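PDB 6QWT: genome polyprotein from Chicken sicinivirus JSY, which contains the 3D polymerase (3Dpol), an RNA-dependent RNA polymerase that probably copies the viral RNA genome, this chain being that C-terminal piece of the polyprotein. Local coordinates for residues F417-H430 / F452-W466. Sequence-based numbering, arbitrary orientation.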
ATOM      1  N   PHE A 417      -0.043  19.262 -18.217  1.00 31.65           N
ATOM      2  CA  PHE A 417       1.099  18.356 -18.299  1.00 31.75           C
ATOM      3  C   PHE A 417       2.260  18.829 -17.435  1.00 31.80           C
ATOM      4  O   PHE A 417       3.060  18.007 -16.974  1.00 27.05           O
ATOM      5  CB  PHE A 417       1.542  18.197 -19.753  1.00 30.52           C
ATOM      6  CG  PHE A 417       2.672  17.225 -19.937  1.00 29.22           C
ATOM      7  CD1 PHE A 417       2.626  15.971 -19.353  1.00 27.71           C
ATOM      8  CD2 PHE A 417       3.782  17.565 -20.695  1.00 29.53           C
ATOM      9  CE1 PHE A 417       3.667  15.071 -19.517  1.00 27.80           C
ATOM     10  CE2 PHE A 417       4.822  16.668 -20.868  1.00 31.07           C
ATOM     11  CZ  PHE A 417       4.764  15.419 -20.276  1.00 24.83           C
ATOM     12  N   GLN A 418       2.364  20.139 -17.196  1.00 32.73           N
ATOM     13  CA  GLN A 418       3.434  20.650 -16.342  1.00 32.34           C
ATOM     14  C   GLN A 418       3.345  20.074 -14.936  1.00 28.04           C
ATOM     15  O   GLN A 418       4.374  19.896 -14.273  1.00 29.08           O
ATOM     16  CB  GLN A 418       3.390  22.180 -16.306  1.00 33.17           C
ATOM     17  CG  GLN A 418       4.407  22.830 -15.376  1.00 27.12           C
ATOM     18  CD  GLN A 418       5.840  22.476 -15.733  1.00 31.37           C
ATOM     19  OE1 GLN A 418       6.272  22.653 -16.872  1.00 25.08           O
ATOM     20  NE2 GLN A 418       6.586  21.973 -14.754  1.00 30.73           N
ATOM     21  N   ASP A 419       2.134  19.756 -14.470  1.00 31.70           N
ATOM     22  CA  ASP A 419       1.992  19.115 -13.166  1.00 32.74           C
ATOM     23  C   ASP A 419       2.617  17.725 -13.151  1.00 30.40           C
ATOM     24  O   ASP A 419       3.144  17.297 -12.116  1.00 27.48           O
ATOM     25  CB  ASP A 419       0.517  19.036 -12.773  1.00 27.68           C
ATOM     26  CG  ASP A 419      -0.101  20.405 -12.548  1.00 36.01           C
ATOM     27  OD1 ASP A 419      -1.274  20.469 -12.121  1.00 42.48           O
ATOM     28  OD2 ASP A 419       0.588  21.417 -12.802  1.00 39.61           O
ATOM     29  N   VAL A 420       2.573  17.010 -14.277  1.00 27.80           N
ATOM     30  CA  VAL A 420       3.230  15.709 -14.359  1.00 28.19           C
ATOM     31  C   VAL A 420       4.745  15.874 -14.291  1.00 26.03           C
ATOM     32  O   VAL A 420       5.436  15.123 -13.589  1.00 22.79           O
ATOM     33  CB  VAL A 420       2.795  14.976 -15.641  1.00 25.16           C
ATOM     34  CG1 VAL A 420       3.613  13.701 -15.839  1.00 21.17           C
ATOM     35  CG2 VAL A 420       1.307  14.663 -15.591  1.00 28.48           C
ATOM     36  N   ILE A 421       5.283  16.862 -15.010  1.00 25.95           N
ATOM     37  CA  ILE A 421       6.724  17.103 -15.004  1.00 27.85           C
ATOM     38  C   ILE A 421       7.195  17.520 -13.618  1.00 26.53           C
ATOM     39  O   ILE A 421       8.230  17.048 -13.130  1.00 20.78           O
ATOM     40  CB  ILE A 421       7.087  18.159 -16.063  1.00 26.89           C
ATOM     41  CG1 ILE A 421       7.139  17.527 -17.450  1.00 27.28           C
ATOM     42  CG2 ILE A 421       8.411  18.831 -15.738  1.00 24.55           C
ATOM     43  CD1 ILE A 421       6.533  18.395 -18.490  1.00 33.97           C
ATOM     44  N   THR A 422       6.445  18.408 -12.962  1.00 22.20           N
ATOM     45  CA  THR A 422       6.855  18.901 -11.651  1.00 25.24           C
ATOM     46  C   THR A 422       6.935  17.771 -10.629  1.00 25.75           C
ATOM     47  O   THR A 422       7.899  17.689  -9.860  1.00 24.05           O
ATOM     48  CB  THR A 422       5.892  19.991 -11.181  1.00 27.49           C
ATOM     49  OG1 THR A 422       5.980  21.117 -12.061  1.00 31.82           O
ATOM     50  CG2 THR A 422       6.236  20.435  -9.771  1.00 30.71           C
ATOM     51  N   SER A 423       5.938  16.881 -10.611  1.00 25.57           N
ATOM     52  CA  SER A 423       5.922  15.835  -9.594  1.00 26.25           C
ATOM     53  C   SER A 423       7.011  14.793  -9.829  1.00 23.22           C
ATOM     54  O   SER A 423       7.473  14.158  -8.873  1.00 26.48           O
ATOM     55  CB  SER A 423       4.544  15.172  -9.540  1.00 25.94           C
ATOM     56  OG  SER A 423       4.125  14.776 -10.830  1.00 31.08           O
ATOM     57  N   LEU A 424       7.433  14.597 -11.080  1.00 22.77           N
ATOM     58  CA  LEU A 424       8.521  13.668 -11.360  1.00 21.39           C
ATOM     59  C   LEU A 424       9.890  14.262 -11.055  1.00 23.82           C
ATOM     60  O   LEU A 424      10.832  13.507 -10.784  1.00 20.08           O
ATOM     61  CB  LEU A 424       8.459  13.209 -12.819  1.00 17.49           C
ATOM     62  CG  LEU A 424       7.204  12.404 -13.182  1.00 24.89           C
ATOM     63  CD1 LEU A 424       7.162  12.095 -14.669  1.00 19.60           C
ATOM     64  CD2 LEU A 424       7.105  11.117 -12.366  1.00 19.16           C
ATOM     65  N   CYS A 425      10.018  15.591 -11.082  1.00 23.23           N
ATOM     66  CA  CYS A 425      11.264  16.222 -10.658  1.00 22.91           C
ATOM     67  C   CYS A 425      11.594  15.867  -9.215  1.00 22.00           C
ATOM     68  O   CYS A 425      12.767  15.700  -8.862  1.00 21.35           O
ATOM     69  CB  CYS A 425      11.164  17.736 -10.828  1.00 19.85           C
ATOM     70  SG  CYS A 425      11.141  18.272 -12.547  1.00 23.04           S
ATOM     71  N   TYR A 426      10.570  15.743  -8.365  1.00 21.56           N
ATOM     72  CA  TYR A 426      10.792  15.385  -6.970  1.00 23.97           C
ATOM     73  C   TYR A 426      11.384  13.991  -6.820  1.00 25.42           C
ATOM     74  O   TYR A 426      12.006  13.701  -5.792  1.00 25.57           O
ATOM     75  CB  TYR A 426       9.483  15.472  -6.185  1.00 26.54           C
ATOM     76  CG  TYR A 426       8.901  16.863  -6.114  1.00 32.12           C
ATOM     77  CD1 TYR A 426       7.638  17.135  -6.622  1.00 30.24           C
ATOM     78  CD2 TYR A 426       9.615  17.907  -5.534  1.00 35.76           C
ATOM     79  CE1 TYR A 426       7.099  18.408  -6.558  1.00 33.44           C
ATOM     80  CE2 TYR A 426       9.083  19.187  -5.466  1.00 38.33           C
ATOM     81  CZ  TYR A 426       7.824  19.429  -5.980  1.00 39.66           C
ATOM     82  OH  TYR A 426       7.283  20.694  -5.918  1.00 45.36           O
ATOM     83  N   LEU A 427      11.199  13.125  -7.816  1.00 21.83           N
ATOM     84  CA  LEU A 427      11.742  11.775  -7.774  1.00 25.53           C
ATOM     85  C   LEU A 427      13.106  11.678  -8.443  1.00 21.31           C
ATOM     86  O   LEU A 427      13.987  10.966  -7.951  1.00 22.40           O
ATOM     87  CB  LEU A 427      10.771  10.795  -8.444  1.00 23.10           C
ATOM     88  CG  LEU A 427       9.340  10.754  -7.895  1.00 24.88           C
ATOM     89  CD1 LEU A 427       8.480   9.798  -8.708  1.00 22.51           C
ATOM     90  CD2 LEU A 427       9.348  10.354  -6.431  1.00 28.12           C
ATOM     91  N   ALA A 428      13.298  12.399  -9.549  1.00 20.67           N
ATOM     92  CA  ALA A 428      14.443  12.200 -10.430  1.00 21.89           C
ATOM     93  C   ALA A 428      15.718  12.897  -9.966  1.00 20.85           C
ATOM     94  O   ALA A 428      16.813  12.413 -10.270  1.00 20.36           O
ATOM     95  CB  ALA A 428      14.096  12.680 -11.843  1.00 20.02           C
ATOM     96  N   HIS A 429      15.619  14.015  -9.242  1.00 19.78           N
ATOM     97  CA  HIS A 429      16.822  14.766  -8.892  1.00 22.63           C
ATOM     98  C   HIS A 429      17.747  13.993  -7.961  1.00 24.42           C
ATOM     99  O   HIS A 429      18.946  14.294  -7.914  1.00 19.13           O
ATOM    100  CB  HIS A 429      16.450  16.108  -8.258  1.00 17.64           C
ATOM    101  CG  HIS A 429      16.094  16.013  -6.807  1.00 20.96           C
ATOM    102  ND1 HIS A 429      17.037  16.086  -5.802  1.00 20.56           N
ATOM    103  CD2 HIS A 429      14.899  15.848  -6.193  1.00 20.34           C
ATOM    104  CE1 HIS A 429      16.436  15.970  -4.630  1.00 20.89           C
ATOM    105  NE2 HIS A 429      15.139  15.824  -4.840  1.00 24.85           N
ATOM    106  N   HIS A 430      17.223  13.008  -7.223  1.00 20.96           N
ATOM    107  CA  HIS A 430      18.041  12.219  -6.306  1.00 23.74           C
ATOM    108  C   HIS A 430      19.090  11.373  -7.019  1.00 23.35           C
ATOM    109  O   HIS A 430      20.005  10.871  -6.358  1.00 22.67           O
ATOM    110  CB  HIS A 430      17.151  11.311  -5.454  1.00 21.74           C
ATOM    111  CG  HIS A 430      16.402  12.035  -4.378  1.00 23.81           C
ATOM    112  ND1 HIS A 430      17.037  12.716  -3.361  1.00 21.87           N
ATOM    113  CD2 HIS A 430      15.075  12.185  -4.161  1.00 19.26           C
ATOM    114  CE1 HIS A 430      16.132  13.253  -2.562  1.00 24.63           C
ATOM    115  NE2 HIS A 430      14.933  12.947  -3.025  1.00 21.99           N
ATOM    116  N   PHE A 452       5.181  21.753 -26.745  1.00 27.01           N
ATOM    117  CA  PHE A 452       5.086  22.008 -25.315  1.00 28.73           C
ATOM    118  C   PHE A 452       6.450  22.408 -24.768  1.00 30.17           C
ATOM    119  O   PHE A 452       7.468  21.794 -25.103  1.00 26.26           O
ATOM    120  CB  PHE A 452       4.558  20.780 -24.564  1.00 27.62           C
ATOM    121  CG  PHE A 452       4.247  21.046 -23.120  1.00 32.77           C
ATOM    122  CD1 PHE A 452       5.169  20.744 -22.130  1.00 32.41           C
ATOM    123  CD2 PHE A 452       3.036  21.605 -22.749  1.00 31.37           C
ATOM    124  CE1 PHE A 452       4.890  20.990 -20.799  1.00 32.30           C
ATOM    125  CE2 PHE A 452       2.750  21.854 -21.418  1.00 32.29           C
ATOM    126  CZ  PHE A 452       3.678  21.547 -20.442  1.00 33.41           C
ATOM    127  N   GLU A 453       6.462  23.436 -23.922  1.00 32.34           N
ATOM    128  CA  GLU A 453       7.683  23.929 -23.293  1.00 34.67           C
ATOM    129  C   GLU A 453       7.676  23.561 -21.814  1.00 29.66           C
ATOM    130  O   GLU A 453       7.052  24.263 -21.002  1.00 30.96           O
ATOM    131  CB  GLU A 453       7.808  25.445 -23.471  1.00 34.07           C
ATOM    132  CG  GLU A 453       8.937  26.079 -22.667  1.00 42.33           C
ATOM    133  CD  GLU A 453       9.535  27.297 -23.344  1.00 44.22           C
ATOM    134  OE1 GLU A 453      10.771  27.467 -23.283  1.00 40.87           O
ATOM    135  OE2 GLU A 453       8.766  28.088 -23.930  1.00 56.63           O
ATOM    136  N   PRO A 454       8.323  22.473 -21.414  1.00 26.36           N
ATOM    137  CA  PRO A 454       8.365  22.117 -19.994  1.00 28.92           C
ATOM    138  C   PRO A 454       9.327  23.001 -19.219  1.00 29.86           C
ATOM    139  O   PRO A 454      10.356  23.448 -19.733  1.00 29.57           O
ATOM    140  CB  PRO A 454       8.851  20.665 -20.009  1.00 27.62           C
ATOM    141  CG  PRO A 454       9.662  20.570 -21.256  1.00 28.42           C
ATOM    142  CD  PRO A 454       8.993  21.469 -22.258  1.00 27.90           C
ATOM    143  N   ILE A 455       8.973  23.252 -17.962  1.00 26.81           N
ATOM    144  CA  ILE A 455       9.810  23.985 -17.020  1.00 27.89           C
ATOM    145  C   ILE A 455      10.161  23.030 -15.888  1.00 28.39           C
ATOM    146  O   ILE A 455       9.265  22.496 -15.223  1.00 27.96           O
ATOM    147  CB  ILE A 455       9.109  25.242 -16.480  1.00 32.76           C
ATOM    148  CG1 ILE A 455       8.777  26.209 -17.622  1.00 32.12           C
ATOM    149  CG2 ILE A 455       9.967  25.918 -15.424  1.00 28.14           C
ATOM    150  CD1 ILE A 455       9.979  26.929 -18.197  1.00 24.05           C
ATOM    151  N   PHE A 456      11.453  22.811 -15.672  1.00 28.02           N
ATOM    152  CA  PHE A 456      11.928  21.891 -14.647  1.00 24.49           C
ATOM    153  C   PHE A 456      12.377  22.660 -13.412  1.00 23.77           C
ATOM    154  O   PHE A 456      13.018  23.710 -13.520  1.00 25.92           O
ATOM    155  CB  PHE A 456      13.077  21.032 -15.178  1.00 23.98           C
ATOM    156  CG  PHE A 456      12.726  20.233 -16.405  1.00 24.21           C
ATOM    157  CD1 PHE A 456      12.170  18.969 -16.290  1.00 20.95           C
ATOM    158  CD2 PHE A 456      12.954  20.747 -17.674  1.00 24.36           C
ATOM    159  CE1 PHE A 456      11.846  18.228 -17.418  1.00 24.23           C
ATOM    160  CE2 PHE A 456      12.634  20.014 -18.805  1.00 26.60           C
ATOM    161  CZ  PHE A 456      12.076  18.753 -18.677  1.00 24.62           C
ATOM    162  N   ILE A 457      12.029  22.137 -12.241  1.00 26.65           N
ATOM    163  CA  ILE A 457      12.536  22.715 -10.991  1.00 23.56           C
ATOM    164  C   ILE A 457      14.057  22.632 -10.989  1.00 22.66           C
ATOM    165  O   ILE A 457      14.617  21.541 -11.222  1.00 21.88           O
ATOM    166  CB  ILE A 457      11.949  21.977  -9.778  1.00 24.55           C
ATOM    167  CG1 ILE A 457      10.425  21.924  -9.873  1.00 25.01           C
ATOM    168  CG2 ILE A 457      12.391  22.644  -8.478  1.00 23.34           C
ATOM    169  CD1 ILE A 457       9.789  20.975  -8.877  1.00 30.63           C
ATOM    170  N   PRO A 458      14.776  23.729 -10.752  1.00 27.09           N
ATOM    171  CA  PRO A 458      16.242  23.670 -10.792  1.00 24.01           C
ATOM    172  C   PRO A 458      16.784  22.728  -9.728  1.00 20.59           C
ATOM    173  O   PRO A 458      16.226  22.602  -8.636  1.00 23.33           O
ATOM    174  CB  PRO A 458      16.668  25.121 -10.534  1.00 24.09           C
ATOM    175  CG  PRO A 458      15.445  25.947 -10.828  1.00 26.22           C
ATOM    176  CD  PRO A 458      14.282  25.084 -10.457  1.00 19.41           C
ATOM    177  N   TYR A 459      17.885  22.052 -10.070  1.00 23.50           N
ATOM    178  CA  TYR A 459      18.473  21.082  -9.149  1.00 23.31           C
ATOM    179  C   TYR A 459      18.837  21.728  -7.818  1.00 25.50           C
ATOM    180  O   TYR A 459      18.686  21.106  -6.758  1.00 24.17           O
ATOM    181  CB  TYR A 459      19.708  20.427  -9.775  1.00 22.46           C
ATOM    182  CG  TYR A 459      20.417  19.495  -8.817  1.00 24.78           C
ATOM    183  CD1 TYR A 459      20.017  18.171  -8.683  1.00 23.73           C
ATOM    184  CD2 TYR A 459      21.472  19.943  -8.028  1.00 21.29           C
ATOM    185  CE1 TYR A 459      20.650  17.319  -7.797  1.00 24.28           C
ATOM    186  CE2 TYR A 459      22.110  19.099  -7.142  1.00 24.86           C
ATOM    187  CZ  TYR A 459      21.695  17.789  -7.030  1.00 25.19           C
ATOM    188  OH  TYR A 459      22.332  16.944  -6.149  1.00 31.68           O
ATOM    189  N   GLU A 460      19.322  22.973  -7.849  1.00 24.69           N
ATOM    190  CA  GLU A 460      19.727  23.637  -6.615  1.00 27.63           C
ATOM    191  C   GLU A 460      18.550  23.831  -5.669  1.00 23.22           C
ATOM    192  O   GLU A 460      18.726  23.793  -4.445  1.00 22.58           O
ATOM    193  CB  GLU A 460      20.380  24.984  -6.927  1.00 26.94           C
ATOM    194  CG  GLU A 460      21.819  24.873  -7.383  1.00 32.74           C
ATOM    195  CD  GLU A 460      21.991  25.240  -8.840  1.00 45.40           C
ATOM    196  OE1 GLU A 460      23.013  25.878  -9.171  1.00 49.60           O
ATOM    197  OE2 GLU A 460      21.103  24.891  -9.651  1.00 40.89           O
ATOM    198  N   VAL A 461      17.352  24.045  -6.215  1.00 20.76           N
ATOM    199  CA  VAL A 461      16.161  24.173  -5.380  1.00 23.18           C
ATOM    200  C   VAL A 461      15.820  22.836  -4.732  1.00 21.91           C
ATOM    201  O   VAL A 461      15.527  22.763  -3.532  1.00 22.16           O
ATOM    202  CB  VAL A 461      14.980  24.711  -6.210  1.00 23.43           C
ATOM    203  CG1 VAL A 461      13.672  24.572  -5.434  1.00 18.13           C
ATOM    204  CG2 VAL A 461      15.223  26.160  -6.612  1.00 19.68           C
ATOM    205  N   LEU A 462      15.850  21.757  -5.517  1.00 20.17           N
ATOM    206  CA  LEU A 462      15.475  20.453  -4.983  1.00 22.14           C
ATOM    207  C   LEU A 462      16.494  19.959  -3.965  1.00 21.40           C
ATOM    208  O   LEU A 462      16.120  19.421  -2.916  1.00 19.60           O
ATOM    209  CB  LEU A 462      15.316  19.447  -6.122  1.00 17.33           C
ATOM    210  CG  LEU A 462      14.177  19.770  -7.094  1.00 22.98           C
ATOM    211  CD1 LEU A 462      14.275  18.936  -8.366  1.00 16.73           C
ATOM    212  CD2 LEU A 462      12.825  19.581  -6.418  1.00 19.80           C
ATOM    213  N   GLN A 463      17.787  20.134  -4.253  1.00 20.82           N
ATOM    214  CA  GLN A 463      18.810  19.655  -3.332  1.00 21.73           C
ATOM    215  C   GLN A 463      18.828  20.473  -2.048  1.00 20.29           C
ATOM    216  O   GLN A 463      18.987  19.915  -0.958  1.00 21.67           O
ATOM    217  CB  GLN A 463      20.182  19.669  -4.007  1.00 25.56           C
ATOM    218  CG  GLN A 463      21.349  19.344  -3.074  1.00 26.59           C
ATOM    219  CD  GLN A 463      21.385  17.886  -2.627  1.00 27.13           C
ATOM    220  OE1 GLN A 463      20.496  17.094  -2.951  1.00 23.60           O
ATOM    221  NE2 GLN A 463      22.424  17.527  -1.879  1.00 23.12           N
ATOM    222  N   TYR A 464      18.656  21.793  -2.151  1.00 22.34           N
ATOM    223  CA  TYR A 464      18.602  22.609  -0.941  1.00 23.02           C
ATOM    224  C   TYR A 464      17.426  22.202  -0.063  1.00 21.48           C
ATOM    225  O   TYR A 464      17.579  22.003   1.147  1.00 23.63           O
ATOM    226  CB  TYR A 464      18.499  24.097  -1.282  1.00 20.80           C
ATOM    227  CG  TYR A 464      18.003  24.895  -0.095  1.00 24.51           C
ATOM    228  CD1 TYR A 464      18.848  25.179   0.974  1.00 25.05           C
ATOM    229  CD2 TYR A 464      16.680  25.320  -0.017  1.00 21.99           C
ATOM    230  CE1 TYR A 464      18.395  25.882   2.071  1.00 26.10           C
ATOM    231  CE2 TYR A 464      16.222  26.022   1.080  1.00 22.76           C
ATOM    232  CZ  TYR A 464      17.082  26.301   2.120  1.00 26.01           C
ATOM    233  OH  TYR A 464      16.628  27.004   3.215  1.00 32.69           O
ATOM    234  N   ARG A 465      16.235  22.090  -0.656  1.00 22.50           N
ATOM    235  CA  ARG A 465      15.053  21.778   0.141  1.00 26.44           C
ATOM    236  C   ARG A 465      15.123  20.375   0.730  1.00 25.74           C
ATOM    237  O   ARG A 465      14.602  20.144   1.826  1.00 27.33           O
ATOM    238  CB  ARG A 465      13.788  21.956  -0.699  1.00 24.68           C
ATOM    239  CG  ARG A 465      13.304  23.401  -0.736  1.00 26.64           C
ATOM    240  CD  ARG A 465      11.925  23.541  -1.353  1.00 30.12           C
ATOM    241  NE  ARG A 465      10.875  22.926  -0.545  1.00 35.11           N
ATOM    242  CZ  ARG A 465      10.383  23.445   0.577  1.00 36.60           C
ATOM    243  NH1 ARG A 465       9.424  22.808   1.236  1.00 36.54           N
ATOM    244  NH2 ARG A 465      10.848  24.596   1.046  1.00 32.47           N
ATOM    245  N   TRP A 466      15.775  19.434   0.041  1.00 22.95           N
ATOM    246  CA  TRP A 466      15.959  18.108   0.622  1.00 24.05           C
ATOM    247  C   TRP A 466      16.868  18.171   1.841  1.00 27.12           C
ATOM    248  O   TRP A 466      16.544  17.616   2.899  1.00 26.30           O
ATOM    249  CB  TRP A 466      16.533  17.139  -0.406  1.00 18.61           C
ATOM    250  CG  TRP A 466      16.812  15.786   0.182  1.00 22.83           C
ATOM    251  CD1 TRP A 466      15.894  14.828   0.501  1.00 22.99           C
ATOM    252  CD2 TRP A 466      18.094  15.246   0.539  1.00 22.17           C
ATOM    253  NE1 TRP A 466      16.522  13.726   1.027  1.00 24.78           N
ATOM    254  CE2 TRP A 466      17.874  13.956   1.062  1.00 24.65           C
ATOM    255  CE3 TRP A 466      19.405  15.728   0.468  1.00 23.61           C
ATOM    256  CZ2 TRP A 466      18.914  13.142   1.507  1.00 21.93           C
ATOM    257  CZ3 TRP A 466      20.438  14.917   0.910  1.00 17.77           C
ATOM    258  CH2 TRP A 466      20.186  13.640   1.423  1.00 19.77           C
TER
HETATM  259  O   HOH W   1       5.490  24.580 -18.761  1.00 33.36           O
HETATM  260  O   HOH W   2      19.428  15.518  -4.934  1.00 21.16           O
HETATM  261  O   HOH W   3      21.602  13.861  -5.543  1.00 32.99           O
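The thumb domain of a picornaviral polymerase is a small helical bundle at the C-terminal end, and here its helix 417-428 is joined to the extended run 452-458 and the helix that follows. Gln-418 shows how one side-chain amide can hold a strand-like segment through its backbone. A turn about the CB-CG bond (chi2 59°) swings the Gln-418 amide toward Ile-455. Ile-455 N donates to Gln-418 OE1 at 3.0 Å in a nearly straight bond. Gln-418 NE2 donates to Ile-455 O at 2.8 Å. NE2 also donates to Thr-422 OG1, one turn along the helix, and a water bridges OE1 to the Glu-453 carbonyl, so both ends of the amide are held and its rotation fixed. Beside it, Phe-417 presents its ring edge to the face of Phe-452 in a T-shaped pair, with CD2 3.6 Å from Phe-452 CE1, and Ile-421 CD1 meets Pro-454 CB. Helix 433-449, the thumb element linking the two segments, covers Pro-454, Phe-456 and Cys-425. Cys-425 SG lies at the edge of the Phe-456 ring, 3.9 Å from CD1. Ile-457 CD1 touches both Thr-422 CG2 and the Tyr-426 ring, the latter as an off-centre CH-pi contact. Farther on, the His-429 ring takes Leu-462 CB over the centre of one face in a CH-pi contact, and a water joins its ND1 to Gln-463 OE1. His-430 points CE1 at the face of Trp-466, 3.5 Å from CD1; Asp-213 accepts from Trp-466 NE1 through its backbone O and hydrogen-bonds His-430 NE2 through its carboxylate.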